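Local coordinates for protein lectin (Colocasia esculenta, PDB 5T1X) that probably binds mannose-type sugars, as a taro lectin related to the snowdrop (GNA) family of monocot mannose-binding lectins, at residues 33-38 with 47-52. Numbering follows the deposited sequence.
Sequences DCNLVL and SNTHGN
Ser-47, Thr-49 and His-50 join residues 33-36 in a polar, hydrogen-bonded contact that fastens the loop after strand 45-46 to the turn leading into strand 36-39, at the edge of the antiparallel sheet holding both strands, in a GNA-related lectin domain. Where strand pairing ends, Ser-47 N still donates to Leu-36 O (2.9 Å), but the returning bond is borrowed from a side chain: Leu-36 N reaches Ser-47 OG at 3.0 Å. Ser-47 OG lies between its own N and carbonyl carbon (chi1 57°), which turns it to the N-H of Leu-36. Asn-35 OD1 accepts from Thr-49 N (3.0 Å), the donor standing above the amide plane, while Asn-35 ND2 is held by Gln-46. Thr-49 OG1 gives its proton to Cys-34 O at 2.6 Å. Beyond it, Gly-51 N, within a type II turn, binds Asp-33 O, and Asp-33 OD2 meets His-50 ND1 at 2.7 Å, almost straight and in the ring plane, the carboxylate and ring planes turned 68° against each other. Asp-33 OD1 closes an Asx turn on Asn-35 N. Side-chain groups thus supplement the few backbone bonds here, and the carboxylate probably fixes the imidazole's rotation and would stabilise a proton on ND1.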
loop_
_atom_site.group_PDB
_atom_site.type_symbol
_atom_site.label_atom_id
_atom_site.label_comp_id
_atom_site.label_asym_id
_atom_site.label_seq_id
_atom_site.Cartn_x
_atom_site.Cartn_y
_atom_site.Cartn_z
ATOM N N ASP B 33 13.549 -1.355 21.695
ATOM C CA ASP B 33 14.397 -0.280 22.226
ATOM C C ASP B 33 13.905 1.117 21.783
ATOM O O ASP B 33 14.647 2.089 21.910
ATOM C CB ASP B 33 15.861 -0.476 21.803
ATOM C CG ASP B 33 16.103 -0.283 20.322
ATOM O OD1 ASP B 33 15.145 -0.420 19.541
ATOM O OD2 ASP B 33 17.252 -0.019 19.944
ATOM N N CYS B 34 12.661 1.195 21.263
ATOM C CA CYS B 34 11.973 2.410 20.819
ATOM C C CYS B 34 12.528 2.941 19.484
ATOM O O CYS B 34 12.181 4.055 19.082
ATOM C CB CYS B 34 11.987 3.489 21.903
ATOM S SG CYS B 34 10.613 4.660 21.791
ATOM N N ASN B 35 13.301 2.119 18.765
ATOM C CA ASN B 35 13.848 2.507 17.479
ATOM C C ASN B 35 13.105 1.827 16.340
ATOM O O ASN B 35 12.931 0.607 16.366
ATOM C CB ASN B 35 15.337 2.145 17.409
ATOM C CG ASN B 35 16.137 2.982 16.445
ATOM O OD1 ASN B 35 15.781 4.117 16.094
ATOM N ND2 ASN B 35 17.285 2.471 16.063
ATOM N N LEU B 36 12.660 2.613 15.355
ATOM C CA LEU B 36 12.017 2.097 14.138
ATOM C C LEU B 36 13.119 1.927 13.108
ATOM O O LEU B 36 13.813 2.900 12.798
ATOM C CB LEU B 36 10.905 3.030 13.638
ATOM C CG LEU B 36 10.255 2.652 12.302
ATOM C CD1 LEU B 36 9.408 1.357 12.429
ATOM C CD2 LEU B 36 9.410 3.815 11.791
ATOM N N VAL B 37 13.338 0.690 12.635
ATOM C CA VAL B 37 14.460 0.434 11.742
ATOM C C VAL B 37 14.036 -0.245 10.453
ATOM O O VAL B 37 13.368 -1.277 10.467
ATOM C CB VAL B 37 15.579 -0.398 12.436
ATOM C CG1 VAL B 37 16.814 -0.503 11.541
ATOM C CG2 VAL B 37 15.969 0.196 13.783
ATOM N N LEU B 38 14.536 0.288 9.338
ATOM C CA LEU B 38 14.342 -0.342 8.053
ATOM C C LEU B 38 15.611 -1.117 7.746
ATOM O O LEU B 38 16.665 -0.511 7.528
ATOM C CB LEU B 38 14.019 0.680 6.945
ATOM C CG LEU B 38 13.345 0.117 5.667
ATOM C CD1 LEU B 38 12.775 1.233 4.823
ATOM C CD2 LEU B 38 14.298 -0.700 4.811
ATOM N N SER B 47 14.816 5.654 12.815
ATOM C CA SER B 47 14.230 6.866 13.393
ATOM C C SER B 47 15.237 7.538 14.341
ATOM O O SER B 47 15.078 8.717 14.649
ATOM C CB SER B 47 12.939 6.527 14.130
ATOM O OG SER B 47 13.198 5.558 15.129
ATOM N N ASN B 48 16.279 6.789 14.791
ATOM C CA ASN B 48 17.344 7.258 15.708
ATOM C C ASN B 48 16.744 7.621 17.073
ATOM O O ASN B 48 17.004 8.697 17.623
ATOM C CB ASN B 48 18.135 8.450 15.095
ATOM C CG ASN B 48 19.325 8.891 15.904
ATOM O OD1 ASN B 48 19.966 8.094 16.591
ATOM N ND2 ASN B 48 19.589 10.191 15.904
ATOM N N THR B 49 15.909 6.720 17.610
ATOM C CA THR B 49 15.224 6.977 18.869
ATOM C C THR B 49 15.476 5.854 19.894
ATOM O O THR B 49 14.689 5.679 20.827
ATOM C CB THR B 49 13.734 7.241 18.597
ATOM O OG1 THR B 49 13.188 6.159 17.849
ATOM C CG2 THR B 49 13.502 8.552 17.835
ATOM N N HIS B 50 16.615 5.151 19.768
ATOM C CA HIS B 50 17.030 4.127 20.727
ATOM C C HIS B 50 17.029 4.703 22.156
ATOM O O HIS B 50 17.635 5.754 22.402
ATOM C CB HIS B 50 18.436 3.598 20.376
ATOM C CG HIS B 50 19.080 2.783 21.462
ATOM N ND1 HIS B 50 18.872 1.421 21.562
ATOM C CD2 HIS B 50 19.946 3.162 22.432
ATOM C CE1 HIS B 50 19.581 1.018 22.605
ATOM N NE2 HIS B 50 20.244 2.030 23.163
ATOM N N GLY B 51 16.325 4.023 23.058
ATOM C CA GLY B 51 16.232 4.368 24.476
ATOM C C GLY B 51 15.469 5.629 24.836
ATOM O O GLY B 51 15.485 6.037 26.006
ATOM N N ASN B 52 14.763 6.238 23.857
ATOM C CA ASN B 52 14.053 7.507 24.050
ATOM C C ASN B 52 12.753 7.369 24.836
ATOM O O ASN B 52 12.223 8.378 25.318
ATOM C CB ASN B 52 13.796 8.198 22.716
ATOM C CG ASN B 52 15.032 8.884 22.162
ATOM O OD1 ASN B 52 16.161 8.663 22.617
ATOM N ND2 ASN B 52 14.849 9.765 21.197
#